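Local coordinates for Lmo2181 protein (Listeria monocytogenes serovar 1/2a, PDB 5JCV) that anchors surface proteins to the cell wall as a class B sortase, a transpeptidase that cleaves a C-terminal sorting signal and passes through a thioester-linked intermediate, at residues E111-Y116 / Q140-Q145. Numbering follows the deposited sequence.
Sequences EIFAVY and QKVKQQ
Tyr116 lays its CB and ring against Gln145 and reaches Val142 with CE2 and OH, a worked example of an aromatic ring packed between a strand and a helix. Its CB rests 3.4 Å from Gln145 O, at the end of the 140-145 segment. Beyond it, CG lies between the backbone N and the carbonyl carbon (chi1 46°), which stands the ring up against the helix. One face then receives Gln145: its CB sits over the centroid in a CH-pi contact at 4.2 Å, and the extended chain carries the amide toward the rim, where CD lies 3.8 Å from Tyr116 CE1. Amide and ring are stacked, their planes 17° apart. Tyr116 CE2 comes 3.8 Å from Val142 O, and its OH touches Val142 CG1 at 3.7 Å while hydrogen-bonding Gln180 OE1 on the neighbouring strand 176-182. The other Val142 methyl, CG2, reaches the edge of the Phe113 ring, 4.1 Å from CE1; Lys143 CG lies near the same ring's plane. A classic beta bulge sets Phe113 and Ala114 together opposite Gln180. Helix 132-145 thus packs on strand 107-118, which itself runs between strands 98-102 and 176-182 in the sortase domain's sheet, at 62° between the segment axes.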
# COMPACT_ATOMS: atom_id res chain seq x y z
N GLU A 111 13.60 7.62 -14.75
CA GLU A 111 14.60 8.23 -15.60
C GLU A 111 13.96 9.35 -16.44
O GLU A 111 13.23 9.10 -17.42
CB GLU A 111 15.18 7.14 -16.53
CG GLU A 111 16.64 7.32 -16.82
CD GLU A 111 17.22 6.29 -17.80
OE1 GLU A 111 16.67 5.17 -17.99
OE2 GLU A 111 18.29 6.64 -18.38
N ILE A 112 14.27 10.59 -16.08
CA ILE A 112 13.68 11.75 -16.73
C ILE A 112 14.12 11.87 -18.19
O ILE A 112 15.30 11.80 -18.52
CB ILE A 112 14.08 13.03 -15.98
CG1 ILE A 112 13.41 13.07 -14.61
CG2 ILE A 112 13.68 14.26 -16.78
CD1 ILE A 112 14.13 13.94 -13.60
N PHE A 113 13.15 12.06 -19.07
CA PHE A 113 13.41 12.23 -20.49
C PHE A 113 12.79 13.50 -21.12
O PHE A 113 13.17 13.87 -22.24
CB PHE A 113 12.93 11.00 -21.24
CG PHE A 113 11.44 10.87 -21.33
CD1 PHE A 113 10.75 11.42 -22.40
CD2 PHE A 113 10.73 10.16 -20.39
CE1 PHE A 113 9.38 11.31 -22.49
CE2 PHE A 113 9.36 10.04 -20.48
CZ PHE A 113 8.69 10.62 -21.53
N ALA A 114 11.89 14.18 -20.42
CA ALA A 114 11.26 15.43 -20.92
C ALA A 114 10.95 16.39 -19.81
O ALA A 114 10.43 16.02 -18.76
CB ALA A 114 9.98 15.13 -21.69
N VAL A 115 11.22 17.65 -20.07
CA VAL A 115 11.06 18.75 -19.11
C VAL A 115 10.50 19.96 -19.88
O VAL A 115 11.07 20.36 -20.88
CB VAL A 115 12.43 19.09 -18.52
CG1 VAL A 115 12.41 20.39 -17.75
CG2 VAL A 115 12.97 17.95 -17.68
N TYR A 116 9.39 20.55 -19.43
CA TYR A 116 8.90 21.78 -20.07
C TYR A 116 7.91 22.50 -19.19
O TYR A 116 7.40 21.93 -18.21
CB TYR A 116 8.24 21.48 -21.43
CG TYR A 116 7.29 20.32 -21.42
CD1 TYR A 116 5.95 20.51 -21.15
CD2 TYR A 116 7.75 19.00 -21.63
CE1 TYR A 116 5.07 19.43 -21.12
CE2 TYR A 116 6.89 17.92 -21.59
CZ TYR A 116 5.55 18.15 -21.32
OH TYR A 116 4.68 17.13 -21.29
N GLN A 140 6.35 11.19 -29.07
CA GLN A 140 6.88 12.09 -30.08
C GLN A 140 6.50 13.55 -29.75
O GLN A 140 7.35 14.43 -29.76
CB GLN A 140 6.35 11.66 -31.45
CG GLN A 140 6.41 12.70 -32.56
CD GLN A 140 7.83 13.04 -32.98
OE1 GLN A 140 8.80 12.37 -32.60
NE2 GLN A 140 7.97 14.09 -33.80
N LYS A 141 5.24 13.80 -29.44
CA LYS A 141 4.80 15.16 -29.15
C LYS A 141 5.52 15.73 -27.93
O LYS A 141 6.05 16.84 -28.00
CB LYS A 141 3.28 15.26 -28.99
CG LYS A 141 2.51 14.97 -30.28
CD LYS A 141 1.22 15.78 -30.43
CE LYS A 141 0.45 15.35 -31.68
NZ LYS A 141 -0.79 16.16 -31.95
N VAL A 142 5.56 14.98 -26.81
CA VAL A 142 6.11 15.54 -25.57
C VAL A 142 7.63 15.68 -25.58
O VAL A 142 8.18 16.56 -24.91
CB VAL A 142 5.68 14.80 -24.27
CG1 VAL A 142 4.18 14.78 -24.13
CG2 VAL A 142 6.28 13.41 -24.20
N LYS A 143 8.31 14.83 -26.35
CA LYS A 143 9.76 14.95 -26.57
C LYS A 143 10.05 16.24 -27.31
O LYS A 143 11.01 16.95 -27.00
CB LYS A 143 10.33 13.77 -27.36
CG LYS A 143 10.95 12.65 -26.54
CD LYS A 143 10.64 11.29 -27.15
CE LYS A 143 11.73 10.25 -26.91
NZ LYS A 143 11.34 8.97 -27.59
N GLN A 144 9.21 16.53 -28.29
CA GLN A 144 9.34 17.78 -29.03
C GLN A 144 9.06 19.00 -28.16
O GLN A 144 9.72 20.01 -28.29
CB GLN A 144 8.43 17.79 -30.25
CG GLN A 144 9.03 18.59 -31.39
CD GLN A 144 8.48 18.17 -32.73
OE1 GLN A 144 7.30 17.81 -32.84
NE2 GLN A 144 9.33 18.20 -33.76
N GLN A 145 8.10 18.88 -27.24
CA GLN A 145 7.82 19.95 -26.27
C GLN A 145 8.98 20.20 -25.27
O GLN A 145 9.11 21.28 -24.68
CB GLN A 145 6.54 19.62 -25.52
CG GLN A 145 5.69 20.82 -25.17
CD GLN A 145 4.28 20.44 -24.72
OE1 GLN A 145 3.83 19.29 -24.92
NE2 GLN A 145 3.59 21.39 -24.09